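Side-chain contacts in 182aa long hypothetical protein (Pyrococcus horikoshii, PDB 2GAN), which is a putative acetyltransferase of the GNAT family, likely to transfer an acetyl group from acetyl-coenzyme A to an acceptor not yet identified: residues Y32-W37 with V145-L150; I94-E99 with L108-V113; L18-R23 with I79-L84; K87-K92 with E104-I109. One frame throughout, in Å; residues are numbered along the deposited sequence.

From the N terminus, helix 14-27 opens contact 3, whose loop closes when residues 79-84 run along the sheet beneath it. Before that, residues 32-37 have opened contact 1, so the two loops cross; Pro33 also packs on Met21. Contact 1 closes only at residues 145-150, at the end of strand 141-146 and the turn after it, and contacts 2 and 4 are nested within it. Both of these fold the long connection between strands 78-85 and 106-114 back onto strand 106-114, sharing Leu108 and Ile109. Contact 2 meets contact 1 through Trp95 and Trp96, and the side-by-side strands 78-85 and 106-114 join contact 3 to contacts 2 and 4.

Contact 1 of 4, residues Y32-W37 with V145-L150; sequences YPALEW and VTFPNL
The Tyr32 ring overlaps Leu150, whose methyl CD1 comes within 3.6 Å of Tyr32 CE1, the two side chains crossing at a slant. In this GNAT fold the contact joins the loop after helix 14-27 to the turn that follows strand 141-146. Tyr32 CG stands opposite its own carbonyl carbon (chi1 -53°), which swings the phenol over to the turn. Leu150 CB lies 3.9 Å from Tyr32 OH, while one water donates both to Tyr32 OH and, at 2.9 Å, to Leu150 O. The hydroxyl is also hydrogen-bonded to Glu151 of the second subunit, and Tyr153 of that subunit meets the Tyr32 ring edge-to-face, so this side chain serves both the local fold and the dimer. A phenylalanine in place of Tyr32 would probably leave the water and Glu151 of the second subunit without their shared hydroxyl. Two residues on, beyond the cis peptide bond before Pro33, Ala34 turns its methyl toward the other segment. Its partner there is the phenyl group of Phe147, on which Trp95 also packs. The methyl approaches that ring obliquely, Ala34 CB lying 3.5 Å from Phe147 CE2 and 3.8 Å from CD2.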
# COMPACT_ATOMS: atom_id res chain seq x y z
N TYR A 32 -8.25 -2.66 -3.98
CA TYR A 32 -8.42 -4.10 -3.94
C TYR A 32 -9.90 -4.47 -4.01
O TYR A 32 -10.76 -3.71 -3.57
CB TYR A 32 -7.85 -4.66 -2.63
CG TYR A 32 -6.41 -4.25 -2.37
CD1 TYR A 32 -5.36 -4.80 -3.09
CD2 TYR A 32 -6.10 -3.31 -1.38
CE1 TYR A 32 -4.04 -4.43 -2.85
CE2 TYR A 32 -4.79 -2.94 -1.11
CZ TYR A 32 -3.76 -3.50 -1.86
OH TYR A 32 -2.46 -3.13 -1.63
N PRO A 33 -10.22 -5.64 -4.58
CA PRO A 33 -9.27 -6.61 -5.14
C PRO A 33 -8.74 -6.16 -6.50
O PRO A 33 -9.34 -5.30 -7.15
CB PRO A 33 -10.11 -7.89 -5.24
CG PRO A 33 -11.48 -7.37 -5.49
CD PRO A 33 -11.58 -6.21 -4.52
N ALA A 34 -7.61 -6.73 -6.91
CA ALA A 34 -6.98 -6.37 -8.18
C ALA A 34 -7.85 -6.68 -9.39
O ALA A 34 -8.53 -7.70 -9.42
CB ALA A 34 -5.63 -7.08 -8.31
N LEU A 35 -7.81 -5.80 -10.39
CA LEU A 35 -8.59 -5.98 -11.61
C LEU A 35 -7.68 -5.90 -12.83
O LEU A 35 -7.82 -5.02 -13.68
CB LEU A 35 -9.67 -4.90 -11.71
CG LEU A 35 -10.70 -4.86 -10.57
CD1 LEU A 35 -11.60 -3.65 -10.75
CD2 LEU A 35 -11.52 -6.15 -10.56
N GLU A 36 -6.74 -6.84 -12.91
CA GLU A 36 -5.77 -6.90 -14.00
C GLU A 36 -6.39 -6.86 -15.40
O GLU A 36 -5.88 -6.15 -16.27
CB GLU A 36 -4.92 -8.18 -13.85
CG GLU A 36 -3.80 -8.33 -14.87
CD GLU A 36 -2.63 -7.37 -14.63
OE1 GLU A 36 -1.68 -7.38 -15.44
OE2 GLU A 36 -2.67 -6.62 -13.63
N TRP A 37 -7.47 -7.61 -15.60
CA TRP A 37 -8.16 -7.68 -16.89
C TRP A 37 -9.20 -6.59 -17.14
O TRP A 37 -10.14 -6.78 -17.91
CB TRP A 37 -8.83 -9.05 -17.05
CG TRP A 37 -7.89 -10.22 -16.91
CD1 TRP A 37 -7.92 -11.21 -15.96
CD2 TRP A 37 -6.73 -10.48 -17.72
NE1 TRP A 37 -6.86 -12.06 -16.13
CE2 TRP A 37 -6.12 -11.64 -17.21
CE3 TRP A 37 -6.17 -9.85 -18.84
CZ2 TRP A 37 -4.96 -12.18 -17.77
CZ3 TRP A 37 -5.01 -10.39 -19.39
CH2 TRP A 37 -4.42 -11.54 -18.85
N VAL A 145 1.27 -13.71 -4.66
CA VAL A 145 1.62 -12.70 -5.64
C VAL A 145 1.14 -11.36 -5.08
O VAL A 145 0.13 -11.31 -4.38
CB VAL A 145 0.95 -12.95 -7.02
CG1 VAL A 145 -0.57 -12.80 -6.92
CG2 VAL A 145 1.51 -11.98 -8.05
N THR A 146 1.87 -10.30 -5.37
CA THR A 146 1.50 -8.98 -4.91
C THR A 146 1.78 -7.99 -6.02
O THR A 146 2.64 -8.21 -6.86
CB THR A 146 2.29 -8.56 -3.65
OG1 THR A 146 3.66 -8.39 -4.01
CG2 THR A 146 2.18 -9.63 -2.59
N PHE A 147 1.07 -6.87 -5.98
CA PHE A 147 1.21 -5.85 -7.00
C PHE A 147 1.73 -4.55 -6.40
O PHE A 147 0.97 -3.77 -5.83
CB PHE A 147 -0.16 -5.66 -7.62
CG PHE A 147 -0.83 -6.95 -7.97
CD1 PHE A 147 -0.34 -7.74 -9.01
CD2 PHE A 147 -1.94 -7.39 -7.26
CE1 PHE A 147 -0.94 -8.94 -9.34
CE2 PHE A 147 -2.55 -8.60 -7.57
CZ PHE A 147 -2.05 -9.38 -8.62
N PRO A 148 3.03 -4.28 -6.55
CA PRO A 148 3.63 -3.06 -6.01
C PRO A 148 3.02 -1.73 -6.46
O PRO A 148 3.06 -0.76 -5.71
CB PRO A 148 5.11 -3.20 -6.37
CG PRO A 148 5.08 -4.02 -7.62
CD PRO A 148 4.02 -5.05 -7.34
N ASN A 149 2.45 -1.68 -7.65
CA ASN A 149 1.86 -0.42 -8.11
C ASN A 149 0.65 -0.03 -7.26
O ASN A 149 0.05 1.02 -7.47
CB ASN A 149 1.45 -0.51 -9.59
CG ASN A 149 0.08 -1.14 -9.78
OD1 ASN A 149 -0.08 -2.35 -9.72
ND2 ASN A 149 -0.92 -0.29 -9.99
N LEU A 150 0.29 -0.89 -6.30
CA LEU A 150 -0.83 -0.60 -5.44
C LEU A 150 -0.40 0.03 -4.12
O LEU A 150 -1.22 0.31 -3.25
CB LEU A 150 -1.63 -1.88 -5.18
CG LEU A 150 -2.21 -2.45 -6.49
CD1 LEU A 150 -3.03 -3.70 -6.18
CD2 LEU A 150 -3.09 -1.40 -7.18
O HOH W 1 -1.24 -1.08 -0.66

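Contact 2 of 4, residues I94-E99 with L108-V113; sequences IWWVPE and LIEFFV. With SO4 (sulfate ion), chain D.
Trp96 and Leu108 slide past each other in opposite directions, the indole atom CH2 coming 4.0 Å from Leu108 CG. The contact lays a type I turn, Ile94 to Val97, over strand 106-114 of the GNAT sheet. Val97 crosses Leu108 at a slant from beside the tryptophan, its CG2 4.1 Å from Leu108 CD2. Ile94 reaches for that methyl end to end, although the modelled spacing is too short to be trusted. Within the turn, Ile94 CG2 and Val97 CG2 lie over one face of the Trp96 ring, toward its rim, CG2 of Ile94 3.3 Å above its plane. The edge of Trp96 at CD1 comes over the Trp95 ring near its rim, with Trp95 NE1 in the plane of Trp96. Trp96 CG lies between its backbone N and carbonyl carbon (chi1 54°), a placement that sends the indole down to the strand. Further along, the Glu110 carboxylate approaches the indole at its edge, OE2 4.2 Å from Trp96 CZ2, with ring and carboxylate planes 61° apart. There the strand is distorted: Phe111 has positive phi, a kink like the bulge that GNAT enzymes carry on the strand facing acetyl-coenzyme A. A sulfate, probably from the crystallisation liquor, lies at this kink and is also held by Arg61. Phe111 N donates to its O4 at 2.8 Å, with an N-H...O angle of 139°.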
# COMPACT_ATOMS: atom_id res chain seq x y z
N ILE A 94 -2.70 -19.95 -14.38
CA ILE A 94 -2.63 -18.77 -13.54
C ILE A 94 -1.70 -17.79 -14.23
O ILE A 94 -0.49 -18.03 -14.36
CB ILE A 94 -2.14 -19.14 -12.14
CG1 ILE A 94 -3.16 -20.08 -11.52
CG2 ILE A 94 -2.02 -17.89 -11.27
CD1 ILE A 94 -2.58 -20.98 -10.49
N TRP A 95 -2.27 -16.67 -14.66
CA TRP A 95 -1.55 -15.65 -15.43
C TRP A 95 -0.19 -15.18 -14.91
O TRP A 95 0.70 -14.90 -15.71
CB TRP A 95 -2.46 -14.43 -15.68
CG TRP A 95 -2.68 -13.55 -14.49
CD1 TRP A 95 -3.64 -13.67 -13.53
CD2 TRP A 95 -1.88 -12.42 -14.11
NE1 TRP A 95 -3.49 -12.69 -12.57
CE2 TRP A 95 -2.42 -11.91 -12.90
CE3 TRP A 95 -0.76 -11.79 -14.66
CZ2 TRP A 95 -1.88 -10.80 -12.24
CZ3 TRP A 95 -0.22 -10.68 -14.01
CH2 TRP A 95 -0.79 -10.20 -12.81
N TRP A 96 -0.01 -15.09 -13.60
CA TRP A 96 1.27 -14.62 -13.09
C TRP A 96 2.28 -15.73 -12.80
O TRP A 96 3.46 -15.46 -12.57
CB TRP A 96 1.07 -13.75 -11.83
CG TRP A 96 0.27 -14.40 -10.74
CD1 TRP A 96 -1.11 -14.40 -10.61
CD2 TRP A 96 0.77 -15.20 -9.67
NE1 TRP A 96 -1.47 -15.15 -9.53
CE2 TRP A 96 -0.34 -15.66 -8.93
CE3 TRP A 96 2.06 -15.58 -9.26
CZ2 TRP A 96 -0.21 -16.48 -7.80
CZ3 TRP A 96 2.19 -16.40 -8.14
CH2 TRP A 96 1.06 -16.84 -7.43
N VAL A 97 1.84 -16.99 -12.82
CA VAL A 97 2.72 -18.12 -12.52
C VAL A 97 3.75 -18.56 -13.57
O VAL A 97 3.41 -19.12 -14.60
CB VAL A 97 1.89 -19.36 -12.11
CG1 VAL A 97 2.81 -20.56 -11.91
CG2 VAL A 97 1.13 -19.06 -10.82
N PRO A 98 5.05 -18.34 -13.29
CA PRO A 98 6.10 -18.73 -14.23
C PRO A 98 6.38 -20.24 -14.19
O PRO A 98 5.92 -20.96 -13.30
CB PRO A 98 7.30 -17.92 -13.75
CG PRO A 98 7.14 -18.00 -12.26
CD PRO A 98 5.63 -17.73 -12.08
N GLU A 99 7.14 -20.70 -15.18
CA GLU A 99 7.50 -22.11 -15.30
C GLU A 99 8.23 -22.62 -14.05
O GLU A 99 8.09 -23.78 -13.68
CB GLU A 99 8.34 -22.31 -16.57
CG GLU A 99 9.61 -23.16 -16.43
CD GLU A 99 10.81 -22.39 -15.87
OE1 GLU A 99 11.09 -21.27 -16.35
OE2 GLU A 99 11.48 -22.93 -14.95
N LEU A 108 -0.21 -22.39 -3.84
CA LEU A 108 -0.62 -21.00 -3.99
C LEU A 108 -1.69 -20.54 -3.01
O LEU A 108 -2.68 -21.22 -2.78
CB LEU A 108 -1.15 -20.78 -5.41
CG LEU A 108 -0.20 -20.52 -6.58
CD1 LEU A 108 1.13 -21.18 -6.37
CD2 LEU A 108 -0.86 -20.99 -7.86
N ILE A 109 -1.46 -19.37 -2.42
CA ILE A 109 -2.42 -18.76 -1.50
C ILE A 109 -2.89 -17.49 -2.18
O ILE A 109 -2.09 -16.75 -2.73
CB ILE A 109 -1.76 -18.39 -0.15
CG1 ILE A 109 -1.55 -19.67 0.68
CG2 ILE A 109 -2.63 -17.37 0.59
CD1 ILE A 109 -0.78 -19.46 1.97
N GLU A 110 -4.20 -17.25 -2.16
CA GLU A 110 -4.75 -16.06 -2.78
C GLU A 110 -6.14 -15.81 -2.22
O GLU A 110 -6.59 -16.53 -1.31
CB GLU A 110 -4.78 -16.20 -4.31
CG GLU A 110 -5.55 -17.40 -4.86
CD GLU A 110 -5.24 -17.69 -6.35
OE1 GLU A 110 -6.05 -18.38 -7.00
OE2 GLU A 110 -4.20 -17.23 -6.86
N PHE A 111 -6.82 -14.78 -2.73
CA PHE A 111 -8.17 -14.48 -2.27
C PHE A 111 -8.16 -14.33 -0.74
O PHE A 111 -9.07 -14.79 -0.06
CB PHE A 111 -9.10 -15.62 -2.68
CG PHE A 111 -10.54 -15.23 -2.78
CD1 PHE A 111 -11.48 -15.78 -1.93
CD2 PHE A 111 -10.96 -14.36 -3.79
CE1 PHE A 111 -12.84 -15.49 -2.08
CE2 PHE A 111 -12.31 -14.06 -3.94
CZ PHE A 111 -13.25 -14.63 -3.10
N PHE A 112 -7.11 -13.68 -0.24
CA PHE A 112 -6.91 -13.45 1.19
C PHE A 112 -7.37 -12.05 1.56
O PHE A 112 -6.70 -11.08 1.23
CB PHE A 112 -5.42 -13.58 1.54
CG PHE A 112 -5.09 -13.29 2.98
CD1 PHE A 112 -3.86 -12.71 3.32
CD2 PHE A 112 -5.96 -13.62 4.01
CE1 PHE A 112 -3.51 -12.46 4.65
CE2 PHE A 112 -5.62 -13.38 5.35
CZ PHE A 112 -4.39 -12.80 5.66
N VAL A 113 -8.49 -11.94 2.25
CA VAL A 113 -8.97 -10.63 2.62
C VAL A 113 -9.67 -10.66 3.96
O VAL A 113 -9.95 -11.73 4.51
CB VAL A 113 -9.93 -10.08 1.55
CG1 VAL A 113 -11.37 -10.45 1.90
CG2 VAL A 113 -9.75 -8.59 1.43
S SO4 D . -6.07 -12.35 -5.45
O1 SO4 D . -6.49 -11.47 -4.34
O2 SO4 D . -4.61 -12.56 -5.42
O3 SO4 D . -6.45 -11.71 -6.72
O4 SO4 D . -6.74 -13.65 -5.32

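Contact 3 of 4, residues L18-R23 with I79-L84; sequences LELMFR and IGTIAL
Leu20 and Thr81 reach toward each other tip to tip, the methyl CD2 of Leu20 standing 3.9 Å from the methyl CG2 of Thr81. The same Leu20 CD2 also skirts the strand backbone, 4.5 Å from Gly80 N. Leu20 CG is turned opposite the backbone N (chi1 166°), which directs the branched end down from the helix to the sheet. Thr81 is split by its first torsion: OG1 lies between the backbone N and carbonyl carbon (chi1 72°), leaving CG2 to meet the leucine. That hydroxyl is not idle, for it is hydrogen-bonded to Phe111 O on the neighbouring strand 106-114, just where that strand kinks, and the bond fixes the rotation of the threonine.

Further out, Ile79 and Gly80 both face Tyr72 of strand 68-74 in a classic beta bulge beside the contact. Arg23 NH1 of the helix forms a salt bridge with Asp115 OD1, while Met21, present as selenomethionine, packs on Phe50 and Tyr54 of helix 47-65. Thus helix 14-27 packs on one face of the GNAT sheet, and Ile82 and Leu84 turn to helix 123-137. Across the contact itself only methyl groups and backbone meet, with no hydrogen bond. The junction is therefore hydrophobic and non-directional, while the threonine directs its polar arm to the adjacent strand.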
# COMPACT_ATOMS: atom_id res chain seq x y z
N LEU A 18 -19.16 -11.65 -3.45
CA LEU A 18 -19.18 -10.51 -4.35
C LEU A 18 -19.35 -9.20 -3.58
O LEU A 18 -18.62 -8.23 -3.80
CB LEU A 18 -20.34 -10.66 -5.35
CG LEU A 18 -20.38 -9.66 -6.51
CD1 LEU A 18 -19.13 -9.82 -7.36
CD2 LEU A 18 -21.61 -9.93 -7.36
N GLU A 19 -20.32 -9.18 -2.66
CA GLU A 19 -20.62 -8.00 -1.86
C GLU A 19 -19.48 -7.67 -0.88
O GLU A 19 -19.21 -6.51 -0.59
CB GLU A 19 -21.95 -8.21 -1.12
CG GLU A 19 -22.44 -7.01 -0.29
CD GLU A 19 -23.94 -7.05 -0.04
OE1 GLU A 19 -24.52 -8.17 -0.01
OE2 GLU A 19 -24.55 -5.97 0.14
N LEU A 20 -18.82 -8.71 -0.38
CA LEU A 20 -17.69 -8.50 0.53
C LEU A 20 -16.56 -7.84 -0.28
O LEU A 20 -15.94 -6.87 0.17
CB LEU A 20 -17.22 -9.83 1.13
CG LEU A 20 -15.86 -9.85 1.85
CD1 LEU A 20 -15.81 -8.76 2.90
CD2 LEU A 20 -15.62 -11.22 2.48
N MSE A 21 -16.32 -8.34 -1.48
CA MSE A 21 -15.26 -7.78 -2.31
C MSE A 21 -15.55 -6.34 -2.73
O MSE A 21 -14.62 -5.55 -2.92
CB MSE A 21 -15.02 -8.66 -3.55
CG MSE A 21 -14.48 -10.05 -3.20
SE MSE A 21 -12.84 -9.96 -2.13
CE MSE A 21 -11.58 -10.22 -3.55
N PHE A 22 -16.83 -6.00 -2.88
CA PHE A 22 -17.19 -4.63 -3.25
C PHE A 22 -16.93 -3.67 -2.09
O PHE A 22 -16.41 -2.57 -2.28
CB PHE A 22 -18.66 -4.54 -3.65
CG PHE A 22 -19.15 -3.14 -3.83
CD1 PHE A 22 -18.58 -2.30 -4.79
CD2 PHE A 22 -20.17 -2.63 -3.03
CE1 PHE A 22 -19.01 -0.99 -4.95
CE2 PHE A 22 -20.61 -1.32 -3.17
CZ PHE A 22 -20.03 -0.49 -4.13
N ARG A 23 -17.30 -4.09 -0.89
CA ARG A 23 -17.09 -3.25 0.27
C ARG A 23 -15.60 -2.98 0.43
O ARG A 23 -15.19 -1.90 0.83
CB ARG A 23 -17.71 -3.91 1.52
CG ARG A 23 -19.25 -3.90 1.49
CD ARG A 23 -19.90 -4.63 2.66
NE ARG A 23 -19.44 -4.11 3.94
CZ ARG A 23 -18.64 -4.77 4.78
NH1 ARG A 23 -18.23 -5.99 4.48
NH2 ARG A 23 -18.24 -4.20 5.90
N ILE A 79 -16.67 -13.01 7.10
CA ILE A 79 -15.97 -11.75 7.34
C ILE A 79 -14.48 -11.88 7.03
O ILE A 79 -13.68 -11.02 7.42
CB ILE A 79 -16.14 -11.23 8.79
CG1 ILE A 79 -15.61 -12.26 9.80
CG2 ILE A 79 -17.61 -10.92 9.09
CD1 ILE A 79 -15.75 -11.80 11.24
N GLY A 80 -14.11 -12.96 6.34
CA GLY A 80 -12.72 -13.18 5.97
C GLY A 80 -12.63 -14.34 5.00
O GLY A 80 -13.41 -15.28 5.09
N THR A 81 -11.68 -14.30 4.07
CA THR A 81 -11.54 -15.39 3.11
C THR A 81 -10.08 -15.69 2.80
O THR A 81 -9.21 -14.84 2.98
CB THR A 81 -12.16 -15.04 1.73
OG1 THR A 81 -11.32 -14.06 1.09
CG2 THR A 81 -13.55 -14.50 1.88
N ILE A 82 -9.84 -16.91 2.31
CA ILE A 82 -8.52 -17.33 1.90
C ILE A 82 -8.66 -18.62 1.08
O ILE A 82 -9.37 -19.55 1.47
CB ILE A 82 -7.57 -17.54 3.10
CG1 ILE A 82 -6.12 -17.55 2.60
CG2 ILE A 82 -7.92 -18.82 3.84
CD1 ILE A 82 -5.06 -17.42 3.71
N ALA A 83 -7.99 -18.64 -0.07
CA ALA A 83 -8.06 -19.76 -1.00
C ALA A 83 -6.71 -20.42 -1.26
O ALA A 83 -5.67 -19.76 -1.25
CB ALA A 83 -8.64 -19.27 -2.33
N LEU A 84 -6.75 -21.72 -1.52
CA LEU A 84 -5.54 -22.47 -1.82
C LEU A 84 -5.61 -23.09 -3.20
O LEU A 84 -6.65 -23.63 -3.60
CB LEU A 84 -5.35 -23.59 -0.82
CG LEU A 84 -5.37 -23.09 0.62
CD1 LEU A 84 -5.22 -24.28 1.56
CD2 LEU A 84 -4.26 -22.06 0.82

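Contact 4 of 4, residues K87-K92 with E104-I109; sequences KRIKEK and EKVGLI
The guanidinium of Arg88 and the carboxylate of Glu104 are nearly parallel, their planes 8° apart, but offset: both carboxylate oxygens stand to one side of the guanidinium plane, and the approach is oblique. NH2 of Arg88 makes the salt bridge, 2.8 Å from Glu104 OE1, through a weak hydrogen bond bent to 124°, as the offset implies. Both oxygens crowd Arg88 NH2, OE2 at 2.9 Å, and OE1 is also 3.2 Å from NH1. OE2 has a further salt bridge to Lys140, and the glutamate thus holds two cationic partners at the exposed surface. The arginine gets there by a chain bent at chi2 and chi3; its CB starts out pointing away from the other segment.

Beneath the charged pair, Ile89 turns to the strand and fills the buried layer. Its CD1 lies 3.6 Å from Val106 O, and its CG1 is 4.4 Å from Val106 CG1. The same CG1 sits 4.3 Å from Leu108 CD2, placing Ile89 across two residues that look out from one side of the strand. Val97 of the same connection adds to this apolar patch. A short 3-10 turn shapes the segment, with Lys92 N bonded to Ile89 O at 2.9 Å.

Alongside, in the sheet, Gly107 makes backbone hydrogen bonds with Asp141 and Tyr143 of the parallel strand 141-146. The whole is an excursion between two adjacent antiparallel strands of the GNAT sheet, 78-85 and 106-114, folded back on the start of the second strand, with the ion pair outside and aliphatic packing inside.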
# COMPACT_ATOMS: atom_id res chain seq x y z
N LYS A 87 -3.61 -28.12 -7.00
CA LYS A 87 -3.84 -29.26 -7.90
C LYS A 87 -3.36 -29.00 -9.32
O LYS A 87 -4.03 -28.32 -10.10
CB LYS A 87 -5.31 -29.64 -7.96
CG LYS A 87 -5.92 -30.08 -6.65
CD LYS A 87 -7.36 -30.51 -6.86
CE LYS A 87 -8.10 -30.60 -5.53
NZ LYS A 87 -7.43 -31.49 -4.55
N ARG A 88 -2.20 -29.56 -9.65
CA ARG A 88 -1.59 -29.43 -10.97
C ARG A 88 -1.48 -27.97 -11.43
O ARG A 88 -2.15 -27.55 -12.38
CB ARG A 88 -2.37 -30.26 -12.00
CG ARG A 88 -1.64 -31.53 -12.47
CD ARG A 88 -1.83 -32.73 -11.54
NE ARG A 88 -1.38 -32.47 -10.17
CZ ARG A 88 -0.13 -32.22 -9.83
NH1 ARG A 88 0.82 -32.19 -10.76
NH2 ARG A 88 0.18 -31.97 -8.56
N ILE A 89 -0.63 -27.21 -10.76
CA ILE A 89 -0.44 -25.81 -11.12
C ILE A 89 -0.07 -25.65 -12.59
O ILE A 89 -0.53 -24.72 -13.25
CB ILE A 89 0.66 -25.14 -10.26
CG1 ILE A 89 0.21 -25.02 -8.81
CG2 ILE A 89 0.96 -23.75 -10.80
CD1 ILE A 89 0.03 -26.34 -8.11
N LYS A 90 0.75 -26.56 -13.10
CA LYS A 90 1.19 -26.51 -14.49
C LYS A 90 0.05 -26.38 -15.49
O LYS A 90 0.26 -25.92 -16.61
CB LYS A 90 2.02 -27.76 -14.84
CG LYS A 90 2.66 -27.72 -16.23
CD LYS A 90 3.36 -29.02 -16.61
CE LYS A 90 4.61 -29.28 -15.77
NZ LYS A 90 5.39 -30.47 -16.27
N GLU A 91 -1.16 -26.77 -15.09
CA GLU A 91 -2.32 -26.69 -15.97
C GLU A 91 -3.41 -25.75 -15.46
O GLU A 91 -4.54 -25.79 -15.95
CB GLU A 91 -2.93 -28.08 -16.20
CG GLU A 91 -1.98 -29.10 -16.84
CD GLU A 91 -1.11 -29.82 -15.81
OE1 GLU A 91 -0.25 -30.63 -16.21
OE2 GLU A 91 -1.31 -29.57 -14.60
N LYS A 92 -3.09 -24.90 -14.49
CA LYS A 92 -4.08 -23.98 -13.95
C LYS A 92 -4.24 -22.72 -14.79
O LYS A 92 -5.26 -22.06 -14.72
CB LYS A 92 -3.71 -23.59 -12.52
CG LYS A 92 -4.02 -24.65 -11.48
CD LYS A 92 -5.52 -24.77 -11.23
CE LYS A 92 -5.78 -25.70 -10.07
NZ LYS A 92 -7.21 -25.80 -9.74
N GLU A 104 5.44 -29.90 -8.40
CA GLU A 104 4.70 -30.57 -7.33
C GLU A 104 4.81 -29.98 -5.92
O GLU A 104 3.91 -30.18 -5.11
CB GLU A 104 5.09 -32.05 -7.28
CG GLU A 104 4.14 -32.95 -6.49
CD GLU A 104 2.76 -33.06 -7.12
OE1 GLU A 104 2.68 -33.20 -8.36
OE2 GLU A 104 1.76 -33.02 -6.38
N LYS A 105 5.89 -29.27 -5.63
CA LYS A 105 6.01 -28.68 -4.30
C LYS A 105 5.46 -27.26 -4.19
O LYS A 105 5.64 -26.60 -3.17
CB LYS A 105 7.47 -28.70 -3.82
CG LYS A 105 7.93 -30.08 -3.36
CD LYS A 105 9.08 -29.98 -2.36
CE LYS A 105 8.64 -29.35 -1.04
NZ LYS A 105 7.71 -30.21 -0.24
N VAL A 106 4.79 -26.79 -5.24
CA VAL A 106 4.24 -25.43 -5.21
C VAL A 106 2.80 -25.36 -4.69
O VAL A 106 1.93 -26.12 -5.11
CB VAL A 106 4.30 -24.76 -6.62
CG1 VAL A 106 3.62 -23.41 -6.58
CG2 VAL A 106 5.75 -24.58 -7.05
N GLY A 107 2.58 -24.43 -3.77
CA GLY A 107 1.26 -24.22 -3.20
C GLY A 107 0.94 -22.73 -3.27
O GLY A 107 1.73 -21.91 -2.82
N LEU A 108 -0.21 -22.39 -3.84
CA LEU A 108 -0.62 -21.00 -3.99
C LEU A 108 -1.69 -20.54 -3.01
O LEU A 108 -2.68 -21.22 -2.78
CB LEU A 108 -1.15 -20.78 -5.41
CG LEU A 108 -0.20 -20.52 -6.58
CD1 LEU A 108 1.13 -21.18 -6.37
CD2 LEU A 108 -0.86 -20.99 -7.86
N ILE A 109 -1.46 -19.37 -2.42
CA ILE A 109 -2.42 -18.76 -1.50
C ILE A 109 -2.89 -17.49 -2.18
O ILE A 109 -2.09 -16.75 -2.73
CB ILE A 109 -1.76 -18.39 -0.15
CG1 ILE A 109 -1.55 -19.67 0.68
CG2 ILE A 109 -2.63 -17.37 0.59
CD1 ILE A 109 -0.78 -19.46 1.97